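Local coordinates for LP15968p (Drosophila melanogaster, PDB 3MN8), which releases C-terminal arginine and lysine from peptides and proteins as a zinc-dependent M14 metallocarboxypeptidase, here in a form joining the catalytic domain to its transthyretin-like domain, at residues Arg68-Arg73 with Ser193-Thr198; Asn88-Pro93 with Glu373-Leu378; Asn144-Ala149 with Gly166-Ile171; Gly218-Ala223 with Cys268-Ser273; Ile337-Leu342 with Leu410-Lys415. All blocks are in the same frame, centred on the assembly; numbering follows the deposited sequence.

Contact 1 (Arg68-Arg73 with Ser193-Thr198); sequences RSLEGR and SRQPET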
# COMPACT_ATOMS: atom_id res chain seq x y z
N ARG A 68 5.51 17.83 6.72
CA ARG A 68 4.79 18.92 6.13
C ARG A 68 5.23 19.18 4.68
O ARG A 68 6.36 18.86 4.30
CB ARG A 68 4.93 20.17 6.99
CG ARG A 68 3.75 20.42 7.93
CD ARG A 68 4.19 21.26 9.11
NE ARG A 68 3.07 21.70 9.93
CZ ARG A 68 3.07 21.74 11.26
NH1 ARG A 68 4.14 21.35 11.95
NH2 ARG A 68 2.00 22.17 11.91
N SER A 69 4.32 19.75 3.89
CA SER A 69 4.58 20.08 2.50
C SER A 69 5.37 21.39 2.43
O SER A 69 5.59 22.06 3.44
CB SER A 69 3.26 20.24 1.77
OG SER A 69 2.67 21.49 2.08
N LEU A 70 5.79 21.75 1.22
CA LEU A 70 6.51 23.01 1.01
C LEU A 70 5.75 24.16 1.65
O LEU A 70 6.34 25.04 2.29
CB LEU A 70 6.69 23.30 -0.48
CG LEU A 70 7.73 22.46 -1.21
CD1 LEU A 70 7.71 22.75 -2.71
CD2 LEU A 70 9.11 22.72 -0.65
N GLU A 71 4.44 24.15 1.46
CA GLU A 71 3.64 25.30 1.82
C GLU A 71 2.96 25.15 3.18
O GLU A 71 1.98 25.83 3.48
CB GLU A 71 2.63 25.57 0.72
CG GLU A 71 3.29 25.83 -0.61
CD GLU A 71 2.29 26.10 -1.69
OE1 GLU A 71 1.24 25.40 -1.71
OE2 GLU A 71 2.54 27.00 -2.52
N GLY A 72 3.51 24.25 4.00
CA GLY A 72 3.12 24.14 5.40
C GLY A 72 2.01 23.16 5.72
O GLY A 72 1.67 22.95 6.89
N ARG A 73 1.43 22.55 4.70
CA ARG A 73 0.32 21.64 4.91
C ARG A 73 0.77 20.32 5.54
O ARG A 73 1.79 19.75 5.16
CB ARG A 73 -0.41 21.39 3.60
CG ARG A 73 -0.80 22.68 2.91
CD ARG A 73 -1.63 22.40 1.68
NE ARG A 73 -1.52 23.51 0.74
CZ ARG A 73 -2.40 24.50 0.65
NH1 ARG A 73 -2.22 25.47 -0.23
NH2 ARG A 73 -3.46 24.51 1.44
N SER A 193 17.29 15.22 0.78
CA SER A 193 17.24 16.48 0.04
C SER A 193 16.35 16.37 -1.20
O SER A 193 16.57 17.05 -2.19
CB SER A 193 18.63 16.98 -0.34
OG SER A 193 18.57 18.37 -0.64
N ARG A 194 15.34 15.50 -1.12
CA ARG A 194 14.32 15.43 -2.16
C ARG A 194 13.25 16.44 -1.80
O ARG A 194 13.50 17.39 -1.05
CB ARG A 194 13.69 14.05 -2.17
CG ARG A 194 14.61 12.96 -1.75
CD ARG A 194 14.92 12.07 -2.93
NE ARG A 194 15.81 10.96 -2.56
CZ ARG A 194 16.45 10.22 -3.45
NH1 ARG A 194 16.28 10.47 -4.75
NH2 ARG A 194 17.24 9.24 -3.06
N GLN A 195 12.04 16.22 -2.31
CA GLN A 195 10.90 17.00 -1.90
C GLN A 195 10.47 16.58 -0.49
O GLN A 195 10.51 15.40 -0.14
CB GLN A 195 9.75 16.88 -2.88
CG GLN A 195 10.11 17.27 -4.30
CD GLN A 195 10.63 18.70 -4.42
OE1 GLN A 195 9.98 19.65 -4.01
NE2 GLN A 195 11.81 18.85 -5.02
N PRO A 196 10.06 17.57 0.32
CA PRO A 196 9.62 17.38 1.70
C PRO A 196 8.74 16.15 1.75
O PRO A 196 8.88 15.29 2.61
CB PRO A 196 8.75 18.61 1.95
CG PRO A 196 9.28 19.64 1.05
CD PRO A 196 9.79 18.93 -0.17
N GLU A 197 7.82 16.08 0.80
CA GLU A 197 6.77 15.08 0.82
C GLU A 197 7.38 13.71 0.62
O GLU A 197 7.01 12.75 1.28
CB GLU A 197 5.73 15.38 -0.27
CG GLU A 197 4.95 16.69 -0.07
CD GLU A 197 5.64 17.91 -0.68
OE1 GLU A 197 5.08 19.03 -0.55
OE2 GLU A 197 6.72 17.73 -1.29
N THR A 198 8.34 13.64 -0.30
CA THR A 198 9.04 12.40 -0.58
C THR A 198 9.78 11.97 0.68
O THR A 198 9.58 10.87 1.19
CB THR A 198 10.06 12.60 -1.72
OG1 THR A 198 9.47 13.35 -2.79
CG2 THR A 198 10.57 11.25 -2.21
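The tight, buried part of this contact lies where the carboxylate of E197 comes up against S69 and the backbone N of L70. E197 OE1 stands 3.2 Å from S69 CB and accepts a weak hydrogen bond from L70 N, 3.3 Å long. A bend in the E197 chain (chi2 88°) folds the carboxylate from the helix start across to the loop. Its other oxygen, OE2, is bonded to N167 ND2, so OE2 has a firm donor and OE1 a weak one. S69 is buried too, but its hydroxyl serves other partners: OG is hydrogen-bonded to D146 OD1 and accepts from R73 N at 3.1 Å.

S69 also opens a type I beta turn to G72, closed by G72 N to S69 O at 3.1 Å; the OG bond to R73 N spans it. The turn links antiparallel strands 61-68 and 74-80, the outer hairpin at one edge of the eight-stranded mixed sheet of the M14 catalytic domain. Q195 is the N-cap of helix 196-205, and P196 is the helix's first residue.

The outer side is less buried and mainly apolar. The exposed L70 lays CD2 against CG of the partly exposed P196 at 3.5 Å, the two side chains meeting at about a right angle. L70 CD1 comes only to 4.1 Å from Q195 OE1, an oxygen already bonded to N167 ND2. R68 takes part through its carbonyl oxygen, 3.4 Å from P196 CB.

Contact 2 (Asn88-Pro93 with Glu373-Leu378); sequences NLLTPP and EYWRLL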
# COMPACT_ATOMS: atom_id res chain seq x y z
N ASN A 88 -0.16 -5.70 17.95
CA ASN A 88 -0.09 -7.07 18.44
C ASN A 88 0.92 -7.88 17.64
O ASN A 88 0.99 -7.79 16.41
CB ASN A 88 -1.46 -7.73 18.39
CG ASN A 88 -2.47 -7.01 19.25
OD1 ASN A 88 -3.52 -6.57 18.76
ND2 ASN A 88 -2.17 -6.87 20.53
N LEU A 89 1.72 -8.67 18.34
CA LEU A 89 2.72 -9.48 17.69
C LEU A 89 2.10 -10.16 16.47
O LEU A 89 1.01 -10.71 16.54
CB LEU A 89 3.27 -10.52 18.66
CG LEU A 89 4.61 -11.14 18.25
CD1 LEU A 89 5.71 -10.12 18.46
CD2 LEU A 89 4.89 -12.39 19.05
N LEU A 90 2.80 -10.08 15.34
CA LEU A 90 2.41 -10.79 14.13
C LEU A 90 1.16 -10.24 13.46
O LEU A 90 0.64 -10.84 12.53
CB LEU A 90 2.29 -12.29 14.38
CG LEU A 90 3.64 -12.97 14.59
CD1 LEU A 90 3.51 -14.46 14.90
CD2 LEU A 90 4.51 -12.74 13.37
N THR A 91 0.67 -9.09 13.94
CA THR A 91 -0.31 -8.35 13.17
C THR A 91 0.40 -7.55 12.09
O THR A 91 1.33 -6.80 12.41
CB THR A 91 -1.14 -7.37 14.02
OG1 THR A 91 -1.96 -8.10 14.94
CG2 THR A 91 -2.04 -6.54 13.11
N PRO A 92 -0.03 -7.71 10.83
CA PRO A 92 0.53 -7.05 9.65
C PRO A 92 0.21 -5.56 9.60
O PRO A 92 -0.96 -5.18 9.60
CB PRO A 92 -0.16 -7.74 8.47
CG PRO A 92 -0.83 -8.96 9.05
CD PRO A 92 -1.11 -8.65 10.47
N PRO A 93 1.25 -4.72 9.56
CA PRO A 93 1.02 -3.30 9.26
C PRO A 93 0.85 -3.16 7.75
O PRO A 93 1.54 -3.81 6.96
CB PRO A 93 2.30 -2.60 9.74
CG PRO A 93 3.29 -3.68 10.00
CD PRO A 93 2.68 -5.03 9.67
N GLU A 373 9.82 -10.54 13.97
CA GLU A 373 8.68 -10.96 13.19
C GLU A 373 8.95 -10.84 11.70
O GLU A 373 9.71 -9.98 11.26
CB GLU A 373 7.45 -10.11 13.52
CG GLU A 373 7.48 -9.42 14.85
CD GLU A 373 6.34 -8.42 14.99
OE1 GLU A 373 5.17 -8.88 15.03
OE2 GLU A 373 6.60 -7.19 15.04
N TYR A 374 8.30 -11.70 10.92
CA TYR A 374 8.32 -11.60 9.47
C TYR A 374 6.98 -12.11 8.94
O TYR A 374 6.34 -12.98 9.54
CB TYR A 374 9.45 -12.42 8.87
CG TYR A 374 9.14 -13.89 8.83
CD1 TYR A 374 9.49 -14.73 9.89
CD2 TYR A 374 8.46 -14.44 7.75
CE1 TYR A 374 9.18 -16.09 9.86
CE2 TYR A 374 8.14 -15.79 7.71
CZ TYR A 374 8.50 -16.61 8.77
OH TYR A 374 8.19 -17.94 8.72
N TRP A 375 6.56 -11.54 7.81
CA TRP A 375 5.41 -12.02 7.10
C TRP A 375 5.87 -12.22 5.68
O TRP A 375 6.40 -11.29 5.07
CB TRP A 375 4.29 -10.98 7.09
CG TRP A 375 3.90 -10.48 8.43
CD1 TRP A 375 2.77 -10.81 9.14
CD2 TRP A 375 4.63 -9.54 9.24
NE1 TRP A 375 2.76 -10.14 10.34
CE2 TRP A 375 3.89 -9.36 10.43
CE3 TRP A 375 5.83 -8.84 9.07
CZ2 TRP A 375 4.32 -8.52 11.44
CZ3 TRP A 375 6.26 -8.02 10.08
CH2 TRP A 375 5.51 -7.86 11.25
N ARG A 376 5.69 -13.42 5.13
CA ARG A 376 6.09 -13.66 3.76
C ARG A 376 4.87 -14.02 2.94
O ARG A 376 4.31 -15.13 3.04
CB ARG A 376 7.16 -14.75 3.67
CG ARG A 376 7.58 -15.12 2.26
CD ARG A 376 8.27 -13.97 1.55
NE ARG A 376 8.63 -14.32 0.17
CZ ARG A 376 9.15 -13.47 -0.72
NH1 ARG A 376 9.36 -12.20 -0.40
NH2 ARG A 376 9.45 -13.89 -1.93
N LEU A 377 4.44 -13.06 2.13
CA LEU A 377 3.27 -13.26 1.31
C LEU A 377 3.58 -14.34 0.30
O LEU A 377 4.62 -14.31 -0.35
CB LEU A 377 2.91 -11.96 0.59
CG LEU A 377 2.65 -10.76 1.49
CD1 LEU A 377 2.07 -9.63 0.67
CD2 LEU A 377 1.72 -11.13 2.64
N LEU A 378 2.67 -15.28 0.15
CA LEU A 378 2.90 -16.37 -0.79
C LEU A 378 1.65 -16.76 -1.57
O LEU A 378 0.54 -16.73 -1.08
CB LEU A 378 3.51 -17.58 -0.08
CG LEU A 378 4.97 -17.50 0.43
CD1 LEU A 378 5.31 -18.68 1.31
CD2 LEU A 378 5.96 -17.43 -0.72
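W375 carries its CG beside the backbone N (chi1 -54°), which lays the indole against the L90-P93 loop, and E373, two residues before it in the strand and extended beyond CG (chi2 170°), sends its carboxylate to the same residue, L90. E373 OE1 accepts from L90 N at 2.7 Å, the donor arriving nearly along the C-O axis. W375 NE1 gives its hydrogen to L90 O at 3.1 Å, and L90 O takes a second hydrogen bond from K340 NZ. The carbonyl oxygen lies close to the indole plane, but the indole nitrogen stands above the carbonyl plane, 72° out of it.

Two prolines lie over one face of the indole, both off-centre. P92 CA makes a CH-pi contact 4.3 Å from the centroid of the five-membered ring, and P93 CD packs toward the rim, 4.2 Å from W375 CZ2. L90 CD2 packs on E373 CB at 3.9 Å, the two side chains running in opposite directions, and L89 CD1 lies 3.7 Å from E373 OE1.

L90 has positive phi at the third place of a type II turn from N88 to T91. E373 OE2 makes a salt bridge with R87, just before that turn. The contact is a buried junction between two domains: the loop leads into strand 93-97 of the catalytic sheet, while strand 373-376 is an outer strand of the transthyretin-like sheet, next to 339-344.

Contact 3 (Asn144-Ala149 with Gly166-Ile171); sequences NPDGYA and GNAANI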
# COMPACT_ATOMS: atom_id res chain seq x y z
N ASN A 144 0.09 14.82 -1.43
CA ASN A 144 0.42 16.05 -2.13
C ASN A 144 -0.68 17.11 -1.99
O ASN A 144 -1.42 17.40 -2.94
CB ASN A 144 0.71 15.77 -3.59
CG ASN A 144 1.20 17.00 -4.32
OD1 ASN A 144 1.48 18.03 -3.71
ND2 ASN A 144 1.32 16.89 -5.64
N PRO A 145 -0.78 17.71 -0.79
CA PRO A 145 -1.76 18.76 -0.47
C PRO A 145 -1.55 20.00 -1.35
O PRO A 145 -2.51 20.61 -1.82
CB PRO A 145 -1.46 19.11 0.99
CG PRO A 145 -0.51 18.08 1.49
CD PRO A 145 0.18 17.49 0.31
N ASP A 146 -0.29 20.36 -1.52
CA ASP A 146 0.05 21.56 -2.25
C ASP A 146 -0.33 21.33 -3.70
O ASP A 146 -0.82 22.24 -4.38
CB ASP A 146 1.56 21.86 -2.11
CG ASP A 146 1.94 22.30 -0.69
OD1 ASP A 146 1.12 22.15 0.24
OD2 ASP A 146 3.07 22.79 -0.50
N GLY A 147 -0.10 20.11 -4.16
CA GLY A 147 -0.42 19.74 -5.53
C GLY A 147 -1.92 19.79 -5.72
O GLY A 147 -2.41 20.31 -6.73
N TYR A 148 -2.63 19.26 -4.74
CA TYR A 148 -4.08 19.22 -4.76
C TYR A 148 -4.66 20.63 -4.80
O TYR A 148 -5.38 21.00 -5.72
CB TYR A 148 -4.60 18.48 -3.54
CG TYR A 148 -6.10 18.52 -3.37
CD1 TYR A 148 -6.93 17.82 -4.24
CD2 TYR A 148 -6.68 19.23 -2.33
CE1 TYR A 148 -8.31 17.84 -4.09
CE2 TYR A 148 -8.06 19.25 -2.17
CZ TYR A 148 -8.87 18.56 -3.06
OH TYR A 148 -10.23 18.57 -2.91
N ALA A 149 -4.32 21.42 -3.78
CA ALA A 149 -4.73 22.81 -3.69
C ALA A 149 -4.60 23.56 -5.02
O ALA A 149 -5.37 24.48 -5.29
CB ALA A 149 -3.95 23.54 -2.60
N GLY A 166 2.49 17.80 -9.90
CA GLY A 166 3.69 17.80 -9.08
C GLY A 166 3.42 18.64 -7.85
O GLY A 166 2.32 19.18 -7.71
N ASN A 167 4.41 18.76 -6.96
CA ASN A 167 4.21 19.55 -5.75
C ASN A 167 4.28 21.04 -6.04
O ASN A 167 4.08 21.46 -7.19
CB ASN A 167 5.16 19.13 -4.61
CG ASN A 167 6.62 19.49 -4.87
OD1 ASN A 167 6.96 20.11 -5.88
ND2 ASN A 167 7.49 19.10 -3.94
N ALA A 168 4.56 21.83 -5.02
CA ALA A 168 4.55 23.28 -5.19
C ALA A 168 5.76 23.76 -5.98
O ALA A 168 5.74 24.85 -6.54
CB ALA A 168 4.48 23.98 -3.83
N ALA A 169 6.82 22.94 -6.02
CA ALA A 169 8.01 23.26 -6.81
C ALA A 169 7.89 22.66 -8.22
O ALA A 169 8.83 22.74 -9.02
CB ALA A 169 9.27 22.77 -6.11
N ASN A 170 6.73 22.08 -8.50
CA ASN A 170 6.44 21.49 -9.80
C ASN A 170 7.32 20.29 -10.15
O ASN A 170 7.56 20.04 -11.34
CB ASN A 170 6.54 22.53 -10.91
CG ASN A 170 5.22 23.16 -11.23
OD1 ASN A 170 5.05 24.37 -11.09
ND2 ASN A 170 4.26 22.35 -11.64
N ILE A 171 7.79 19.56 -9.15
CA ILE A 171 8.44 18.28 -9.47
C ILE A 171 7.51 17.11 -9.20
O ILE A 171 6.67 17.16 -8.30
CB ILE A 171 9.83 18.07 -8.79
CG1 ILE A 171 9.69 17.46 -7.40
CG2 ILE A 171 10.65 19.37 -8.80
CD1 ILE A 171 9.76 15.94 -7.38
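The amide of N144 and the amide of N167 are turned 70° from each other, their side chains crossing at about a right angle where the two segments meet. N144 has its CG set opposite the backbone N (chi1 -174°), which directs the amide at the loop and lets its two ends do different work. ND2 gives a straight but weak hydrogen bond to G166 O at 3.2 Å, and it is also bonded to M100 O. OD1 receives G147 N at 2.7 Å from above the amide plane, 56° out of it. N167 CA lies 3.7 Å from this same OD1.

The bond to G147 N caps the helix that begins at P145, with N144 as N-cap. The loop has a matching feature: N167 OD1 accepts from A169 N at 2.8 Å, an Asx turn within the type I turn from N167 to N170. Close approach here depends on small residues. G147 CA stands 3.5 Å from G166 O, and a CB at G147 would run into that oxygen and into N144 ND2. Farther along, D146 OD2 sits 3.8 Å from A168 CB.

N144 is about 9 Å from the zinc, side chain to metal. D146 also joins helix 145-149 to the turn between 61-68 and 74-80, through a salt bridge from OD1 to R73 and a hydrogen bond from E71 N to OD2, while N167 ND2 reaches Q195 and E197 at the start of helix 196-205.

Contact 4 (Gly218-Ala223 with Cys268-Ser273); sequences GGAVVA and CNDSFS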
# COMPACT_ATOMS: atom_id res chain seq x y z
N GLY A 218 -4.89 8.44 -11.00
CA GLY A 218 -6.00 8.57 -11.92
C GLY A 218 -5.44 8.79 -13.30
O GLY A 218 -4.25 9.09 -13.45
N GLY A 219 -6.28 8.62 -14.31
CA GLY A 219 -5.84 8.81 -15.67
C GLY A 219 -6.20 7.57 -16.45
O GLY A 219 -6.40 7.60 -17.67
N ALA A 220 -6.32 6.47 -15.73
CA ALA A 220 -6.68 5.22 -16.36
C ALA A 220 -7.29 4.31 -15.32
O ALA A 220 -7.39 4.70 -14.16
CB ALA A 220 -5.44 4.57 -17.01
N VAL A 221 -7.69 3.11 -15.74
CA VAL A 221 -8.33 2.15 -14.85
C VAL A 221 -7.61 0.81 -14.95
O VAL A 221 -7.88 0.01 -15.85
CB VAL A 221 -9.80 1.95 -15.21
CG1 VAL A 221 -10.53 1.29 -14.05
CG2 VAL A 221 -10.46 3.28 -15.57
N VAL A 222 -6.70 0.55 -14.01
CA VAL A 222 -5.84 -0.63 -14.10
C VAL A 222 -5.03 -0.87 -12.82
O VAL A 222 -4.72 0.07 -12.08
CB VAL A 222 -4.84 -0.50 -15.30
CG1 VAL A 222 -3.81 0.60 -15.02
CG2 VAL A 222 -4.14 -1.85 -15.62
N ALA A 223 -4.67 -2.12 -12.59
CA ALA A 223 -3.87 -2.51 -11.45
C ALA A 223 -2.43 -2.81 -11.91
O ALA A 223 -2.18 -3.80 -12.62
CB ALA A 223 -4.49 -3.72 -10.78
N CYS A 268 -10.55 3.76 -20.94
CA CYS A 268 -9.82 4.97 -21.33
C CYS A 268 -8.92 4.79 -22.56
O CYS A 268 -7.81 5.34 -22.60
CB CYS A 268 -8.98 5.53 -20.17
SG CYS A 268 -9.25 4.76 -18.55
N ASN A 269 -9.40 4.04 -23.54
CA ASN A 269 -8.61 3.74 -24.74
C ASN A 269 -7.43 2.78 -24.48
O ASN A 269 -6.65 2.48 -25.39
CB ASN A 269 -8.12 5.02 -25.43
CG ASN A 269 -9.24 5.81 -26.11
OD1 ASN A 269 -9.12 7.01 -26.34
ND2 ASN A 269 -10.34 5.12 -26.43
N ASP A 270 -7.32 2.31 -23.24
CA ASP A 270 -6.24 1.40 -22.85
C ASP A 270 -6.65 -0.05 -23.04
O ASP A 270 -7.84 -0.37 -22.97
CB ASP A 270 -5.84 1.62 -21.40
CG ASP A 270 -5.34 3.02 -21.13
OD1 ASP A 270 -4.70 3.61 -22.03
OD2 ASP A 270 -5.58 3.53 -20.02
N SER A 271 -5.67 -0.91 -23.28
CA SER A 271 -5.92 -2.35 -23.36
C SER A 271 -5.04 -3.10 -22.38
O SER A 271 -3.84 -3.31 -22.63
CB SER A 271 -5.71 -2.87 -24.78
OG SER A 271 -5.87 -4.29 -24.82
N PHE A 272 -5.62 -3.51 -21.26
CA PHE A 272 -4.89 -4.19 -20.19
C PHE A 272 -5.52 -5.54 -19.85
O PHE A 272 -6.53 -5.60 -19.16
CB PHE A 272 -4.86 -3.30 -18.94
CG PHE A 272 -3.99 -2.08 -19.07
CD1 PHE A 272 -4.52 -0.81 -18.85
CD2 PHE A 272 -2.63 -2.19 -19.39
CE1 PHE A 272 -3.71 0.34 -18.94
CE2 PHE A 272 -1.82 -1.05 -19.48
CZ PHE A 272 -2.37 0.22 -19.26
N SER A 273 -4.92 -6.63 -20.34
CA SER A 273 -5.45 -7.98 -20.13
C SER A 273 -5.74 -8.25 -18.66
O SER A 273 -4.83 -8.24 -17.82
CB SER A 273 -4.48 -9.03 -20.69
OG SER A 273 -4.90 -10.35 -20.36
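A220, V221 and V222 meet C268, D270 and F272 in the alpha/beta fold of the M14 catalytic domain, at the 222-225/276-278 side of its mixed sheet, where the chain leaves strand 212-217, just past the zinc ligand H217, and enters strand 222-225. The touching parts run at 28° to each other, and no hydrogen bond joins them.

The sulfur contacts come first. C268 SG is in a disulfide with C308, and it sits 3.4 Å from A220 CA. V221 reaches the same atom from its own side chain, with CG2 at 3.5 Å from C268 SG.

The aromatic contact lies farther along. V222 CG2 stands over a face of the F272 ring, 3.8 Å from the centroid and 29° off the normal, a CH-pi contact. It gets there because CG2 is the branch opposite the backbone N, whereas CG1 takes the crowded position between N and the carbonyl carbon (chi1 68°) and reaches the ring near CE1. F272 is also engaged edge-to-face by W282. An alanine in place of F272 is likely to open a gap beside V222, leaving its methyls without the ring and W282 without its aromatic mate.

Active-site surroundings adjoin all this: the V222 side chain is about 4 Å from that of E305, the predicted proton donor/acceptor, and G218 touches the bound (2-guanidinoethylmercapto)succinic acid.

The remaining contact is van der Waals: D270 OD2 lies 3.2 Å from A220 CB.

Contact 5 (Ile337-Leu342 with Leu410-Lys415); sequences IGIKGL and LRLDFK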
# COMPACT_ATOMS: atom_id res chain seq x y z
N ILE A 337 -2.06 -13.63 3.32
CA ILE A 337 -1.60 -14.83 2.63
C ILE A 337 -0.20 -15.20 3.03
O ILE A 337 0.53 -14.42 3.67
CB ILE A 337 -1.66 -14.67 1.10
CG1 ILE A 337 -0.67 -13.61 0.63
CG2 ILE A 337 -3.10 -14.37 0.65
CD1 ILE A 337 -0.78 -13.31 -0.84
N GLY A 338 0.18 -16.41 2.66
CA GLY A 338 1.52 -16.91 2.92
C GLY A 338 1.72 -17.32 4.36
O GLY A 338 0.89 -18.03 4.94
N ILE A 339 2.84 -16.88 4.93
CA ILE A 339 3.22 -17.29 6.27
C ILE A 339 3.72 -16.11 7.07
O ILE A 339 3.82 -14.98 6.58
CB ILE A 339 4.35 -18.32 6.28
CG1 ILE A 339 5.57 -17.75 5.53
CG2 ILE A 339 3.87 -19.66 5.71
CD1 ILE A 339 6.80 -18.65 5.53
N LYS A 340 4.05 -16.41 8.31
CA LYS A 340 4.56 -15.42 9.23
C LYS A 340 5.10 -16.17 10.42
O LYS A 340 4.71 -17.33 10.66
CB LYS A 340 3.48 -14.42 9.64
CG LYS A 340 2.30 -14.98 10.42
CD LYS A 340 1.42 -13.81 10.88
CE LYS A 340 0.16 -14.26 11.56
NZ LYS A 340 -0.76 -13.10 11.73
N GLY A 341 6.01 -15.53 11.16
CA GLY A 341 6.64 -16.18 12.28
C GLY A 341 7.73 -15.39 12.98
O GLY A 341 7.92 -14.19 12.74
N LEU A 342 8.44 -16.09 13.85
CA LEU A 342 9.47 -15.46 14.65
C LEU A 342 10.79 -16.14 14.45
O LEU A 342 10.88 -17.37 14.45
CB LEU A 342 9.10 -15.54 16.13
CG LEU A 342 7.75 -14.94 16.51
CD1 LEU A 342 7.46 -15.28 17.96
CD2 LEU A 342 7.70 -13.42 16.27
N LEU A 410 -0.01 -18.81 7.75
CA LEU A 410 0.49 -19.96 8.47
C LEU A 410 1.70 -19.59 9.32
O LEU A 410 2.67 -19.00 8.83
CB LEU A 410 0.86 -21.05 7.47
CG LEU A 410 -0.36 -21.82 6.99
CD1 LEU A 410 -0.11 -22.43 5.62
CD2 LEU A 410 -0.73 -22.87 8.04
N ARG A 411 1.63 -19.93 10.61
CA ARG A 411 2.73 -19.66 11.53
C ARG A 411 3.90 -20.59 11.26
O ARG A 411 3.71 -21.75 10.92
CB ARG A 411 2.30 -19.81 12.98
CG ARG A 411 3.48 -19.67 13.93
CD ARG A 411 3.91 -18.22 14.08
NE ARG A 411 3.28 -17.62 15.25
CZ ARG A 411 3.85 -17.55 16.45
NH1 ARG A 411 5.08 -18.01 16.64
NH2 ARG A 411 3.20 -16.99 17.47
N LEU A 412 5.11 -20.07 11.42
CA LEU A 412 6.31 -20.85 11.15
C LEU A 412 7.48 -20.09 11.73
O LEU A 412 7.83 -19.01 11.25
CB LEU A 412 6.49 -21.03 9.63
CG LEU A 412 7.64 -21.93 9.16
CD1 LEU A 412 7.35 -23.38 9.47
CD2 LEU A 412 7.89 -21.75 7.67
N ASP A 413 8.08 -20.64 12.78
CA ASP A 413 9.12 -19.94 13.53
C ASP A 413 10.48 -20.55 13.30
O ASP A 413 10.61 -21.62 12.72
CB ASP A 413 8.83 -19.96 15.03
CG ASP A 413 7.57 -19.21 15.41
OD1 ASP A 413 6.98 -18.52 14.54
OD2 ASP A 413 7.18 -19.30 16.58
N PHE A 414 11.50 -19.86 13.79
CA PHE A 414 12.86 -20.32 13.69
C PHE A 414 13.64 -20.02 14.96
O PHE A 414 13.58 -18.90 15.48
CB PHE A 414 13.54 -19.67 12.49
CG PHE A 414 12.90 -20.01 11.18
CD1 PHE A 414 11.88 -19.22 10.68
CD2 PHE A 414 13.32 -21.12 10.45
CE1 PHE A 414 11.28 -19.53 9.46
CE2 PHE A 414 12.72 -21.45 9.24
CZ PHE A 414 11.70 -20.65 8.74
N LYS A 415 14.36 -21.03 15.45
CA LYS A 415 15.41 -20.81 16.43
C LYS A 415 16.77 -20.98 15.75
O LYS A 415 17.02 -21.96 15.04
CB LYS A 415 15.27 -21.75 17.63
CG LYS A 415 14.05 -21.46 18.48
CD LYS A 415 14.19 -22.04 19.87
CE LYS A 415 13.16 -21.45 20.83
NZ LYS A 415 13.42 -21.85 22.25
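D413 OD1 is gripped by two donors, one from each segment: L342 N at 2.9 Å and R411 NH1, also at 2.9 Å. The backbone donor comes from above the carboxylate plane, 62° out of it, whereas the guanidinium uses the syn lone pair. This happens in the transthyretin-like domain, where strand 339-344 is central in a three-stranded mixed sheet and pairs in parallel with the outer strand 410-415.

Regular pairing comes first. L410 N bonds G338 O at 3.1 Å, K340 N returns the bond to L410 O at 3.0 Å, and L412 N bonds K340 O weakly at 2.9 Å. The outer strand is then interrupted: L412 O is 4.0 Å from L342 N, too far to bond it, and is bonded instead to Y374 OH. D413 therefore supplies a side-chain oxygen in place of the backbone acceptor, after which F414 N resumes the ladder by bonding L342 O.

R411 reaches the carboxylate because its chain bends twice (chi2 76°, chi3 95°), and the two residues form a salt bridge. An alanine at D413 would probably leave L342 N without its acceptor and the R411 guanidinium without its charged mate and less fixed in its rotation.

G341 CA makes a CA-H...O contact with L412 O at 3.2 Å, so that a CB there would strike this oxygen. I339 and L412 both pack on V385 of strand 381-388, and I339 CD1 meets L412 CD2 at 3.9 Å.

Contacts 1, 3 and 4 belong to the M14 catalytic domain, contact 5 to the transthyretin-like domain, and contact 2 joins the two. Contact 3 is nested along the chain inside contact 1; their centres are 9 Å apart, and together they tie the 61-68/74-80 hairpin, helix 145-149 and helix 196-205 into one polar cluster. Contact 4 follows both in the chain, with its centre about 24 Å from that of contact 3, closer to the inhibitor. Contacts 2 and 5 interleave in sequence, have centres 8 Å apart and share the 373-376/339-344/410-415 sheet; K340 NZ links them through L90 O. Contacts 1, 3 and 4 thus lie on the zinc-site side, while 2 and 5 join and build the transthyretin-like domain away from the annotated sites.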